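Local coordinates for protein amidase (Bacillus anthracis, PDB 5EWQ) that probably hydrolyses carboxylic acid amides to the free acid and ammonia, as an amidase of the amidase signature family, at residues Tyr138-Trp143 and Ser169-Tyr174; Leu245-Arg250 and Glu291-Lys296; Ala257-Thr262 and Leu360-Tyr365; Lys384-Ile389 and Glu409-Ser414. All coordinates share one frame; numbering follows the deposited sequence.

Contacts 1, 3 and 4 gather at helix 360-377, which supplies residues 360-365 to contact 3, whereas contact 2 joins the group through contact 3. The centres of contacts 3 and 4 are 15 Å apart, joined by a probable hydrogen bond between Ser411 OG and Glu364 O at 2.6 Å. Contact 1 reaches contact 4 through Trp171 CZ2 and Ile389 CD1, 3.5 Å apart, and packs Tyr174 against the backbone of residues 363-364. Contact 2 meets contact 3 where Arg250 NH1 probably donates to Asp261 O (2.7 Å). By contrast, contacts 2 and 4 remain about 16 Å apart at their nearest atoms. No active-site role is assigned to any of the four.

Contact 1 (Tyr138-Trp143 and Ser169-Tyr174); sequences YVLKDW and SEWANY
Two overlapping type I turns, Tyr138-Lys141 and Leu140-Trp143, bring Leu140 of the loop after strand 118-122 up to Trp171, which lies in a short helical turn following strand 161-166. That turn is left-handed: Trp171, Ala172 and Asn173 all have positive phi and psi, and Asn173 N and Tyr174 N bond back to Ser169 O and Glu170 O. The apolar contact is light, with Leu140 CD1 at 4.4 Å from Trp171 CH2. The methyl approaches the six-membered end of the indole obliquely. Leu140 can extend this far because CD1 continues its chain anti to CA (chi2 169°), while the indole projects from its turn toward the other loop. Phe367 of helix 360-377 also meets the Trp171 ring edge-to-face.

Beside this pair, Glu170 OE1 comes to 4.2 Å from Tyr138 N, too far to count as a hydrogen bond. The other carboxylate oxygen, OE2, accepts from Gly185 N, so the carboxylate is bonded to the backbone of Gly185, with no hydrogen bond to residues 138-143. Within residues 138-143, Lys141 CD lies 3.8 Å above one face of the Tyr138 ring, offset toward its rim. The two connections follow strands 118-122 and 161-166, parallel neighbours in the mixed central sheet, an arrangement belonging to the alpha/beta amidase fold.

Contact 2 (Leu245-Arg250 and Glu291-Lys296); sequences LGRVSR and EKVKDK
The backbone of Gly246 passes close to the chain at Lys292 and Val293, with the CA atoms of Gly246 and Lys292 5.8 Å apart. Neither segment is a regular helix or strand, and no hydrogen bond joins them. Gly246 has phi 134°, a conformation accessible chiefly to glycine, which leaves its backbone bare for the facing side chain. Across from it, Val293 begins a type I turn to Lys296, closed by a weak bond from Lys296 N to Val293 O.

Val293 carries most of the contact. Its two methyls come up to the carbonyl oxygen of Gly246 together, from one side, CG1 at 3.3 Å and CG2 at 3.4 Å from Gly246 O. With chi1 -57°, CG1 is anti to the carbonyl carbon and CG2 lies between the backbone N and that carbon, a setting that turns both branches to Gly246 O. CG1 also lies 4.3 Å from Arg247 CD. Although the CB of Arg247 points away from residues 291-296, a bend at chi2 (76°) brings its aliphatic chain back alongside Val293. The guanidinium is engaged beyond the contact, NH2 bonding to Tyr301 OH, and Phe489 touches both Arg247 and Val293. At the periphery, Lys292 CD approaches Leu245 O at 4.4 Å.

Methyl and methylene groups thus face a backbone carbonyl and an aliphatic chain. The chemistry implies attachment by shape and dispersion, without directional bonds, between the loop joining strands 239-242 and 263-267 and the loop after helix 270-280, near the surface.

Contact 3 (Ala257-Thr262 and Leu360-Tyr365); sequences AETLDT and LQTLEY
Ala257 CB meets Leu363 CD2 at 3.6 Å, the closest approach between the two segments. It places the long loop between antiparallel neighbours 239-242 and 263-267 of the central sheet against the first turn and a half of helix 360-377. Leu363 leaves the helix with CG anti to its carbonyl carbon (chi1 -69°), and the branch ending in CD2 leans over to the alanine methyl. A second apolar approach lies beside the first: Thr259 CB is 4.2 Å from Thr362 CG2. The Thr259 hydroxyl serves another purpose, since OG1 bonds to Glu366 one helical turn further on. Phe421 of helix 418-437 touches both threonines, covering this part of the contact.

The next shell holds Ala257 in position. Its carbonyl oxygen accepts two backbone bonds from opposite faces of its plane, from Leu260 N at 2.7 Å and Asp261 N at 2.8 Å, which curls the loop tightly. Asp261 then returns to the start of the same turn, and Thr225 OG1 bonds to its OD1 as well. The straighter of its carboxylate bonds runs from Ala257 N to Asp261 OD1, 3.2 Å long with a 167° angle at the hydrogen, reaching the syn side 31° out of the carboxylate plane.

Contact 4 (Lys384-Ile389 and Glu409-Ser414); sequences KSLKEI and EASEKS
Van der Waals contacts join Leu386 and Lys387 to Glu412, and the carboxylate does most of the touching. Glu412 CG starts anti to the backbone N (chi1 170°) and the chain then bends at chi2 (65°), which brings the two oxygens over different partners. OE1 lies 3.7 Å from Leu386 CB, the two side chains sliding past each other in opposite directions. OE2 sits 3.3 Å from Lys387 CG, close to the methylenes of a chain that is itself bent at chi3. A looser apolar approach, 4.3 Å, links Leu386 CD2 with Ser411 CB; Phe367 of helix 360-377 touches both residues.

In the fold, the first turn of helix 386-394 here meets the last turn of helix 406-412, both lying against helix 360-377.

The charges are near but not in contact: Lys387 NZ stays 4.9 Å from Glu412 OE2, and no salt bridge forms, although the opposite charges, and the helix start beside the carboxylate, probably favour its anionic form.

Hydrogen bonds shape the helix start from within residues 384-389. Ser385 is the N-cap, its OG accepting weakly from Glu388 N. Lys384 N in turn donates to Glu388 OE2 at 3.2 Å, nearly straight at 173° but from above the carboxylate plane.

Contact 1 (Tyr138-Trp143 and Ser169-Tyr174)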
loop_
_atom_site.group_PDB
_atom_site.type_symbol
_atom_site.label_atom_id
_atom_site.label_comp_id
_atom_site.label_asym_id
_atom_site.label_seq_id
_atom_site.Cartn_x
_atom_site.Cartn_y
_atom_site.Cartn_z
ATOM N N TYR A 138 8.264 -4.986 17.473
ATOM C CA TYR A 138 9.324 -5.850 17.977
ATOM C C TYR A 138 8.740 -7.039 18.739
ATOM O O TYR A 138 9.314 -8.127 18.750
ATOM C CB TYR A 138 10.276 -5.057 18.881
ATOM C CG TYR A 138 11.462 -5.850 19.387
ATOM C CD1 TYR A 138 12.659 -5.871 18.682
ATOM C CD2 TYR A 138 11.388 -6.570 20.574
ATOM C CE1 TYR A 138 13.746 -6.593 19.140
ATOM C CE2 TYR A 138 12.470 -7.296 21.037
ATOM C CZ TYR A 138 13.647 -7.303 20.318
ATOM O OH TYR A 138 14.726 -8.022 20.778
ATOM N N VAL A 139 7.591 -6.823 19.372
ATOM C CA VAL A 139 6.974 -7.842 20.214
ATOM C C VAL A 139 6.410 -8.998 19.384
ATOM O O VAL A 139 6.330 -10.134 19.857
ATOM C CB VAL A 139 5.856 -7.227 21.096
ATOM C CG1 VAL A 139 4.718 -6.688 20.239
ATOM C CG2 VAL A 139 5.347 -8.235 22.114
ATOM N N LEU A 140 6.044 -8.714 18.139
ATOM C CA LEU A 140 5.473 -9.731 17.262
ATOM C C LEU A 140 6.425 -10.101 16.130
ATOM O O LEU A 140 6.017 -10.716 15.145
ATOM C CB LEU A 140 4.144 -9.246 16.678
ATOM C CG LEU A 140 2.964 -9.047 17.628
ATOM C CD1 LEU A 140 1.834 -8.321 16.916
ATOM C CD2 LEU A 140 2.485 -10.385 18.165
ATOM N N LYS A 141 7.696 -9.739 16.283
ATOM C CA LYS A 141 8.683 -9.899 15.217
ATOM C C LYS A 141 8.896 -11.354 14.798
ATOM O O LYS A 141 9.373 -11.623 13.695
ATOM C CB LYS A 141 10.022 -9.290 15.641
ATOM C CG LYS A 141 10.763 -10.081 16.708
ATOM C CD LYS A 141 12.037 -9.368 17.131
ATOM C CE LYS A 141 12.800 -10.163 18.178
ATOM N NZ LYS A 141 13.232 -11.491 17.661
ATOM N N ASP A 142 8.538 -12.290 15.672
ATOM C CA ASP A 142 8.770 -13.704 15.401
ATOM C C ASP A 142 7.485 -14.528 15.402
ATOM O O ASP A 142 7.531 -15.752 15.276
ATOM C CB ASP A 142 9.753 -14.280 16.421
ATOM C CG ASP A 142 11.133 -13.661 16.315
ATOM O OD1 ASP A 142 11.591 -13.417 15.179
ATOM O OD2 ASP A 142 11.760 -13.416 17.368
ATOM N N TRP A 143 6.341 -13.865 15.543
ATOM C CA TRP A 143 5.068 -14.578 15.574
ATOM C C TRP A 143 4.567 -14.917 14.176
ATOM O O TRP A 143 4.239 -14.029 13.391
ATOM C CB TRP A 143 3.999 -13.769 16.309
ATOM C CG TRP A 143 2.650 -14.425 16.242
ATOM C CD1 TRP A 143 2.272 -15.580 16.864
ATOM C CD2 TRP A 143 1.508 -13.975 15.503
ATOM N NE1 TRP A 143 0.965 -15.873 16.563
ATOM C CE2 TRP A 143 0.472 -14.904 15.729
ATOM C CE3 TRP A 143 1.259 -12.875 14.676
ATOM C CZ2 TRP A 143 -0.792 -14.769 15.157
ATOM C CZ3 TRP A 143 0.002 -12.742 14.109
ATOM C CH2 TRP A 143 -1.007 -13.684 14.352
ATOM N N SER A 169 5.326 1.907 8.883
ATOM C CA SER A 169 5.210 2.660 10.120
ATOM C C SER A 169 4.541 1.757 11.147
ATOM O O SER A 169 3.466 1.215 10.891
ATOM C CB SER A 169 4.411 3.946 9.913
ATOM O OG SER A 169 5.009 4.762 8.922
ATOM N N GLU A 170 5.188 1.586 12.297
ATOM C CA GLU A 170 4.739 0.632 13.308
ATOM C C GLU A 170 3.295 0.884 13.734
ATOM O O GLU A 170 2.887 2.031 13.924
ATOM C CB GLU A 170 5.666 0.677 14.526
ATOM C CG GLU A 170 5.402 -0.412 15.551
ATOM C CD GLU A 170 6.502 -0.516 16.589
ATOM O OE1 GLU A 170 6.322 -1.258 17.576
ATOM O OE2 GLU A 170 7.550 0.142 16.415
ATOM N N TRP A 171 2.533 -0.200 13.867
ATOM C CA TRP A 171 1.108 -0.146 14.193
ATOM C C TRP A 171 0.323 0.716 13.208
ATOM O O TRP A 171 -0.611 1.418 13.599
ATOM C CB TRP A 171 0.893 0.374 15.618
ATOM C CG TRP A 171 1.280 -0.602 16.685
ATOM C CD1 TRP A 171 2.261 -0.448 17.621
ATOM C CD2 TRP A 171 0.697 -1.889 16.922
ATOM N NE1 TRP A 171 2.321 -1.558 18.430
ATOM C CE2 TRP A 171 1.369 -2.456 18.022
ATOM C CE3 TRP A 171 -0.332 -2.617 16.314
ATOM C CZ2 TRP A 171 1.054 -3.717 18.522
ATOM C CZ3 TRP A 171 -0.647 -3.868 16.814
ATOM C CH2 TRP A 171 0.043 -4.405 17.908
ATOM N N ALA A 172 0.705 0.642 11.935
ATOM C CA ALA A 172 0.100 1.444 10.874
ATOM C C ALA A 172 0.129 2.924 11.231
ATOM O O ALA A 172 -0.874 3.626 11.096
ATOM C CB ALA A 172 -1.324 0.985 10.600
ATOM N N ASN A 173 1.292 3.379 11.692
ATOM C CA ASN A 173 1.491 4.748 12.162
ATOM C C ASN A 173 0.533 5.112 13.293
ATOM O O ASN A 173 -0.269 6.039 13.171
ATOM C CB ASN A 173 1.346 5.745 11.011
ATOM C CG ASN A 173 1.828 7.134 11.383
ATOM O OD1 ASN A 173 2.711 7.292 12.228
ATOM N ND2 ASN A 173 1.248 8.151 10.755
ATOM N N TYR A 174 0.617 4.371 14.392
ATOM C CA TYR A 174 -0.177 4.676 15.575
ATOM C C TYR A 174 0.565 4.254 16.836
ATOM O O TYR A 174 0.100 3.399 17.587
ATOM C CB TYR A 174 -1.543 3.993 15.506
ATOM C CG TYR A 174 -2.591 4.650 16.376
ATOM C CD1 TYR A 174 -3.192 5.840 15.986
ATOM C CD2 TYR A 174 -2.980 4.084 17.584
ATOM C CE1 TYR A 174 -4.149 6.450 16.774
ATOM C CE2 TYR A 174 -3.938 4.688 18.380
ATOM C CZ TYR A 174 -4.518 5.870 17.968
ATOM O OH TYR A 174 -5.471 6.477 18.752
#

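Contact 2 (Leu245-Arg250 and Glu291-Lys296)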
loop_
_atom_site.group_PDB
_atom_site.type_symbol
_atom_site.label_atom_id
_atom_site.label_comp_id
_atom_site.label_asym_id
_atom_site.label_seq_id
_atom_site.Cartn_x
_atom_site.Cartn_y
_atom_site.Cartn_z
ATOM N N LEU A 245 -14.816 0.643 1.026
ATOM C CA LEU A 245 -14.980 -0.096 2.273
ATOM C C LEU A 245 -16.017 -1.202 2.112
ATOM O O LEU A 245 -17.218 -0.968 2.239
ATOM C CB LEU A 245 -15.377 0.844 3.411
ATOM C CG LEU A 245 -14.274 1.777 3.915
ATOM C CD1 LEU A 245 -14.777 2.643 5.059
ATOM C CD2 LEU A 245 -13.052 0.978 4.341
ATOM N N GLY A 246 -15.535 -2.408 1.828
ATOM C CA GLY A 246 -16.397 -3.551 1.598
ATOM C C GLY A 246 -15.958 -4.333 0.376
ATOM O O GLY A 246 -16.374 -5.473 0.169
ATOM N N ARG A 247 -15.105 -3.714 -0.433
ATOM C CA ARG A 247 -14.613 -4.333 -1.658
ATOM C C ARG A 247 -13.589 -5.423 -1.355
ATOM O O ARG A 247 -13.607 -6.493 -1.964
ATOM C CB ARG A 247 -13.994 -3.276 -2.574
ATOM C CG ARG A 247 -14.062 -3.604 -4.057
ATOM C CD ARG A 247 -15.461 -3.371 -4.604
ATOM N NE ARG A 247 -15.489 -3.388 -6.064
ATOM C CZ ARG A 247 -16.553 -3.072 -6.795
ATOM N NH1 ARG A 247 -17.684 -2.713 -6.201
ATOM N NH2 ARG A 247 -16.488 -3.113 -8.119
ATOM N N VAL A 248 -12.699 -5.141 -0.407
ATOM C CA VAL A 248 -11.622 -6.061 -0.057
ATOM C C VAL A 248 -11.712 -6.497 1.404
ATOM O O VAL A 248 -11.892 -5.668 2.297
ATOM C CB VAL A 248 -10.242 -5.421 -0.316
ATOM C CG1 VAL A 248 -9.124 -6.361 0.105
ATOM C CG2 VAL A 248 -10.102 -5.047 -1.783
ATOM N N SER A 249 -11.589 -7.800 1.640
ATOM C CA SER A 249 -11.655 -8.349 2.991
ATOM C C SER A 249 -10.433 -7.965 3.821
ATOM O O SER A 249 -9.316 -7.895 3.306
ATOM C CB SER A 249 -11.791 -9.872 2.941
ATOM O OG SER A 249 -11.772 -10.427 4.244
ATOM N N ARG A 250 -10.654 -7.721 5.110
ATOM C CA ARG A 250 -9.574 -7.351 6.021
ATOM C C ARG A 250 -9.154 -8.531 6.892
ATOM O O ARG A 250 -8.285 -8.398 7.755
ATOM C CB ARG A 250 -9.990 -6.175 6.910
ATOM C CG ARG A 250 -10.099 -4.831 6.198
ATOM C CD ARG A 250 -11.460 -4.641 5.545
ATOM N NE ARG A 250 -12.554 -4.916 6.473
ATOM C CZ ARG A 250 -13.010 -4.050 7.372
ATOM N NH1 ARG A 250 -12.464 -2.846 7.476
ATOM N NH2 ARG A 250 -14.012 -4.390 8.173
ATOM N N GLU A 291 -20.210 -7.592 2.914
ATOM C CA GLU A 291 -21.555 -8.000 2.529
ATOM C C GLU A 291 -22.289 -6.842 1.862
ATOM O O GLU A 291 -23.491 -6.916 1.606
ATOM C CB GLU A 291 -22.339 -8.507 3.740
ATOM C CG GLU A 291 -21.812 -9.817 4.308
ATOM C CD GLU A 291 -22.711 -10.395 5.382
ATOM O OE1 GLU A 291 -22.385 -11.479 5.910
ATOM O OE2 GLU A 291 -23.743 -9.767 5.699
ATOM N N LYS A 292 -21.553 -5.771 1.586
ATOM C CA LYS A 292 -22.097 -4.628 0.864
ATOM C C LYS A 292 -21.792 -4.752 -0.626
ATOM O O LYS A 292 -22.171 -3.895 -1.423
ATOM C CB LYS A 292 -21.532 -3.318 1.416
ATOM C CG LYS A 292 -21.918 -3.028 2.858
ATOM C CD LYS A 292 -21.404 -1.666 3.301
ATOM C CE LYS A 292 -21.864 -1.328 4.711
ATOM N NZ LYS A 292 -21.409 0.025 5.139
ATOM N N VAL A 293 -21.101 -5.829 -0.989
ATOM C CA VAL A 293 -20.733 -6.083 -2.377
ATOM C C VAL A 293 -21.235 -7.446 -2.839
ATOM O O VAL A 293 -20.902 -7.900 -3.935
ATOM C CB VAL A 293 -19.206 -6.022 -2.579
ATOM C CG1 VAL A 293 -18.659 -4.679 -2.122
ATOM C CG2 VAL A 293 -18.526 -7.161 -1.834
ATOM N N LYS A 294 -22.037 -8.091 -1.997
ATOM C CA LYS A 294 -22.534 -9.438 -2.268
ATOM C C LYS A 294 -23.360 -9.503 -3.549
ATOM O O LYS A 294 -23.280 -10.475 -4.301
ATOM C CB LYS A 294 -23.367 -9.943 -1.088
ATOM N N ASP A 295 -24.150 -8.463 -3.796
ATOM C CA ASP A 295 -24.984 -8.405 -4.990
ATOM C C ASP A 295 -24.241 -7.758 -6.156
ATOM O O ASP A 295 -24.814 -6.973 -6.912
ATOM C CB ASP A 295 -26.280 -7.645 -4.702
ATOM C CG ASP A 295 -27.179 -8.380 -3.726
ATOM O OD1 ASP A 295 -27.967 -9.239 -4.174
ATOM O OD2 ASP A 295 -27.101 -8.097 -2.511
ATOM N N LYS A 296 -22.962 -8.093 -6.290
ATOM C CA LYS A 296 -22.142 -7.608 -7.395
ATOM C C LYS A 296 -21.316 -8.749 -7.977
ATOM O O LYS A 296 -21.131 -9.782 -7.334
ATOM C CB LYS A 296 -21.229 -6.469 -6.936
ATOM C CG LYS A 296 -21.963 -5.201 -6.529
#

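Contact 3 (Ala257-Thr262 and Leu360-Tyr365)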
loop_
_atom_site.group_PDB
_atom_site.type_symbol
_atom_site.label_atom_id
_atom_site.label_comp_id
_atom_site.label_asym_id
_atom_site.label_seq_id
_atom_site.Cartn_x
_atom_site.Cartn_y
_atom_site.Cartn_z
ATOM N N ALA A 257 -8.153 0.337 12.977
ATOM C CA ALA A 257 -9.526 0.767 13.201
ATOM C C ALA A 257 -10.409 0.192 12.101
ATOM O O ALA A 257 -10.447 0.718 10.988
ATOM C CB ALA A 257 -9.622 2.281 13.231
ATOM N N GLU A 258 -11.116 -0.889 12.421
ATOM C CA GLU A 258 -11.895 -1.637 11.436
ATOM C C GLU A 258 -12.968 -0.791 10.752
ATOM O O GLU A 258 -13.522 -1.187 9.726
ATOM C CB GLU A 258 -12.536 -2.860 12.096
ATOM C CG GLU A 258 -11.525 -3.865 12.626
ATOM C CD GLU A 258 -12.178 -5.051 13.305
ATOM O OE1 GLU A 258 -11.443 -5.941 13.784
ATOM O OE2 GLU A 258 -13.426 -5.095 13.363
ATOM N N THR A 259 -13.256 0.373 11.326
ATOM C CA THR A 259 -14.152 1.336 10.702
ATOM C C THR A 259 -13.553 1.848 9.394
ATOM O O THR A 259 -14.262 2.032 8.403
ATOM C CB THR A 259 -14.436 2.531 11.636
ATOM O OG1 THR A 259 -15.038 2.061 12.849
ATOM C CG2 THR A 259 -15.369 3.529 10.968
ATOM N N LEU A 260 -12.240 2.059 9.394
ATOM C CA LEU A 260 -11.561 2.669 8.257
ATOM C C LEU A 260 -10.581 1.728 7.558
ATOM O O LEU A 260 -10.182 1.978 6.421
ATOM C CB LEU A 260 -10.821 3.930 8.708
ATOM C CG LEU A 260 -11.654 4.966 9.465
ATOM C CD1 LEU A 260 -10.782 6.123 9.929
ATOM C CD2 LEU A 260 -12.800 5.465 8.603
ATOM N N ASP A 261 -10.196 0.652 8.241
ATOM C CA ASP A 261 -9.198 -0.281 7.718
ATOM C C ASP A 261 -9.576 -0.854 6.354
ATOM O O ASP A 261 -10.728 -1.220 6.116
ATOM C CB ASP A 261 -8.970 -1.431 8.704
ATOM C CG ASP A 261 -8.194 -1.004 9.933
ATOM O OD1 ASP A 261 -7.500 0.033 9.872
ATOM O OD2 ASP A 261 -8.273 -1.708 10.961
ATOM N N THR A 262 -8.590 -0.924 5.465
ATOM C CA THR A 262 -8.779 -1.506 4.142
ATOM C C THR A 262 -7.433 -1.877 3.524
ATOM O O THR A 262 -6.396 -1.330 3.899
ATOM C CB THR A 262 -9.529 -0.545 3.199
ATOM O OG1 THR A 262 -9.811 -1.209 1.963
ATOM C CG2 THR A 262 -8.697 0.700 2.925
ATOM N N LEU A 360 -9.403 10.951 14.903
ATOM C CA LEU A 360 -8.576 10.562 16.042
ATOM C C LEU A 360 -9.346 9.774 17.099
ATOM O O LEU A 360 -8.894 8.717 17.541
ATOM C CB LEU A 360 -7.946 11.801 16.682
ATOM C CG LEU A 360 -7.051 12.642 15.769
ATOM C CD1 LEU A 360 -6.385 13.764 16.552
ATOM C CD2 LEU A 360 -6.012 11.771 15.078
ATOM N N GLN A 361 -10.501 10.292 17.508
ATOM C CA GLN A 361 -11.316 9.636 18.528
ATOM C C GLN A 361 -11.810 8.275 18.050
ATOM O O GLN A 361 -11.981 7.351 18.846
ATOM C CB GLN A 361 -12.504 10.518 18.920
ATOM C CG GLN A 361 -12.119 11.792 19.654
ATOM C CD GLN A 361 -13.328 12.602 20.085
ATOM O OE1 GLN A 361 -14.462 12.284 19.726
ATOM N NE2 GLN A 361 -13.089 13.652 20.862
ATOM N N THR A 362 -12.038 8.163 16.746
ATOM C CA THR A 362 -12.433 6.899 16.137
ATOM C C THR A 362 -11.319 5.870 16.299
ATOM O O THR A 362 -11.574 4.677 16.465
ATOM C CB THR A 362 -12.768 7.076 14.641
ATOM O OG1 THR A 362 -13.750 8.108 14.487
ATOM C CG2 THR A 362 -13.302 5.780 14.047
ATOM N N LEU A 363 -10.079 6.348 16.259
ATOM C CA LEU A 363 -8.908 5.491 16.398
ATOM C C LEU A 363 -8.605 5.163 17.858
ATOM O O LEU A 363 -8.273 4.026 18.188
ATOM C CB LEU A 363 -7.687 6.154 15.756
ATOM C CG LEU A 363 -7.681 6.276 14.231
ATOM C CD1 LEU A 363 -6.742 7.383 13.789
ATOM C CD2 LEU A 363 -7.271 4.960 13.606
ATOM N N GLU A 364 -8.720 6.167 18.723
ATOM C CA GLU A 364 -8.362 6.026 20.131
ATOM C C GLU A 364 -9.169 4.941 20.838
ATOM O O GLU A 364 -8.631 4.186 21.649
ATOM C CB GLU A 364 -8.540 7.362 20.858
ATOM C CG GLU A 364 -8.266 7.300 22.353
ATOM C CD GLU A 364 -8.335 8.662 23.017
ATOM O OE1 GLU A 364 -8.809 8.740 24.170
ATOM O OE2 GLU A 364 -7.909 9.654 22.387
ATOM N N TYR A 365 -10.456 4.859 20.524
ATOM C CA TYR A 365 -11.322 3.867 21.148
ATOM C C TYR A 365 -11.187 2.495 20.496
ATOM O O TYR A 365 -11.086 1.478 21.183
ATOM C CB TYR A 365 -12.784 4.320 21.090
ATOM C CG TYR A 365 -13.769 3.245 21.499
ATOM C CD1 TYR A 365 -14.063 3.019 22.838
ATOM C CD2 TYR A 365 -14.402 2.455 20.547
ATOM C CE1 TYR A 365 -14.959 2.037 23.215
ATOM C CE2 TYR A 365 -15.298 1.472 20.915
ATOM C CZ TYR A 365 -15.573 1.267 22.250
ATOM O OH TYR A 365 -16.466 0.287 22.618
#

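Contact 4 (Lys384-Ile389 and Glu409-Ser414)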
loop_
_atom_site.group_PDB
_atom_site.type_symbol
_atom_site.label_atom_id
_atom_site.label_comp_id
_atom_site.label_asym_id
_atom_site.label_seq_id
_atom_site.Cartn_x
_atom_site.Cartn_y
_atom_site.Cartn_z
ATOM N N LYS A 384 -1.604 -11.181 24.331
ATOM C CA LYS A 384 -3.053 -11.296 24.205
ATOM C C LYS A 384 -3.800 -10.012 24.562
ATOM O O LYS A 384 -5.029 -10.012 24.647
ATOM C CB LYS A 384 -3.568 -12.446 25.070
ATOM C CG LYS A 384 -3.174 -13.818 24.558
ATOM C CD LYS A 384 -4.043 -14.901 25.169
ATOM C CE LYS A 384 -3.752 -16.256 24.546
ATOM N NZ LYS A 384 -3.962 -16.248 23.070
ATOM N N SER A 385 -3.066 -8.922 24.766
ATOM C CA SER A 385 -3.692 -7.636 25.065
ATOM C C SER A 385 -2.749 -6.464 24.820
ATOM O O SER A 385 -1.528 -6.622 24.813
ATOM C CB SER A 385 -4.189 -7.600 26.512
ATOM O OG SER A 385 -3.107 -7.632 27.427
ATOM N N LEU A 386 -3.327 -5.283 24.626
ATOM C CA LEU A 386 -2.550 -4.067 24.421
ATOM C C LEU A 386 -1.792 -3.690 25.691
ATOM O O LEU A 386 -0.744 -3.046 25.633
ATOM C CB LEU A 386 -3.463 -2.919 23.980
ATOM C CG LEU A 386 -2.805 -1.587 23.615
ATOM C CD1 LEU A 386 -1.739 -1.790 22.552
ATOM C CD2 LEU A 386 -3.851 -0.590 23.144
ATOM N N LYS A 387 -2.326 -4.105 26.837
ATOM C CA LYS A 387 -1.693 -3.840 28.125
ATOM C C LYS A 387 -0.346 -4.545 28.240
ATOM O O LYS A 387 0.609 -3.991 28.785
ATOM C CB LYS A 387 -2.604 -4.281 29.272
ATOM C CG LYS A 387 -3.040 -3.154 30.191
ATOM C CD LYS A 387 -3.741 -3.693 31.428
ATOM C CE LYS A 387 -4.919 -4.582 31.061
ATOM N NZ LYS A 387 -5.570 -5.162 32.270
ATOM N N GLU A 388 -0.275 -5.768 27.726
ATOM C CA GLU A 388 0.949 -6.557 27.797
ATOM C C GLU A 388 2.026 -6.001 26.868
ATOM O O GLU A 388 3.218 -6.091 27.166
ATOM C CB GLU A 388 0.659 -8.020 27.461
ATOM C CG GLU A 388 -0.273 -8.697 28.455
ATOM C CD GLU A 388 -0.671 -10.097 28.030
ATOM O OE1 GLU A 388 -1.587 -10.670 28.658
ATOM O OE2 GLU A 388 -0.071 -10.625 27.072
ATOM N N ILE A 389 1.599 -5.428 25.746
ATOM C CA ILE A 389 2.517 -4.790 24.808
ATOM C C ILE A 389 3.217 -3.603 25.456
ATOM O O ILE A 389 4.440 -3.467 25.373
ATOM C CB ILE A 389 1.786 -4.310 23.540
ATOM C CG1 ILE A 389 1.202 -5.501 22.783
ATOM C CG2 ILE A 389 2.729 -3.523 22.643
ATOM C CD1 ILE A 389 0.305 -5.114 21.632
ATOM N N GLU A 409 -0.788 3.977 24.455
ATOM C CA GLU A 409 -1.026 4.176 25.879
ATOM C C GLU A 409 -2.328 4.938 26.088
ATOM O O GLU A 409 -3.080 4.658 27.020
ATOM C CB GLU A 409 0.138 4.927 26.529
ATOM C CG GLU A 409 1.346 4.059 26.842
ATOM C CD GLU A 409 2.498 4.855 27.425
ATOM O OE1 GLU A 409 2.596 6.065 27.129
ATOM O OE2 GLU A 409 3.303 4.273 28.181
ATOM N N ALA A 410 -2.590 5.897 25.205
ATOM C CA ALA A 410 -3.808 6.694 25.272
ATOM C C ALA A 410 -5.032 5.853 24.925
ATOM O O ALA A 410 -6.111 6.050 25.484
ATOM C CB ALA A 410 -3.708 7.893 24.342
ATOM N N SER A 411 -4.855 4.914 24.001
ATOM C CA SER A 411 -5.945 4.042 23.579
ATOM C C SER A 411 -6.311 3.048 24.676
ATOM O O SER A 411 -7.472 2.659 24.812
ATOM C CB SER A 411 -5.567 3.298 22.296
ATOM O OG SER A 411 -6.633 2.479 21.847
ATOM N N GLU A 412 -5.315 2.642 25.455
ATOM C CA GLU A 412 -5.523 1.692 26.542
ATOM C C GLU A 412 -6.332 2.308 27.682
ATOM O O GLU A 412 -7.244 1.680 28.219
ATOM C CB GLU A 412 -4.178 1.183 27.066
ATOM C CG GLU A 412 -4.268 0.369 28.348
ATOM C CD GLU A 412 -5.027 -0.931 28.168
ATOM O OE1 GLU A 412 -5.027 -1.472 27.041
ATOM O OE2 GLU A 412 -5.626 -1.412 29.153
ATOM N N LYS A 413 -5.994 3.542 28.043
ATOM C CA LYS A 413 -6.653 4.225 29.152
ATOM C C LYS A 413 -7.741 5.177 28.662
ATOM O O LYS A 413 -8.066 6.158 29.333
ATOM C CB LYS A 413 -5.625 4.989 29.989
ATOM C CG LYS A 413 -4.872 6.060 29.216
ATOM C CD LYS A 413 -3.814 6.734 30.075
ATOM C CE LYS A 413 -3.045 7.777 29.278
ATOM N NZ LYS A 413 -1.989 8.443 30.092
ATOM N N SER A 414 -8.302 4.880 27.493
ATOM C CA SER A 414 -9.326 5.728 26.894
ATOM C C SER A 414 -10.600 5.755 27.732
ATOM O O SER A 414 -11.067 4.720 28.204
ATOM C CB SER A 414 -9.648 5.258 25.475
ATOM O OG SER A 414 -10.626 6.091 24.878
#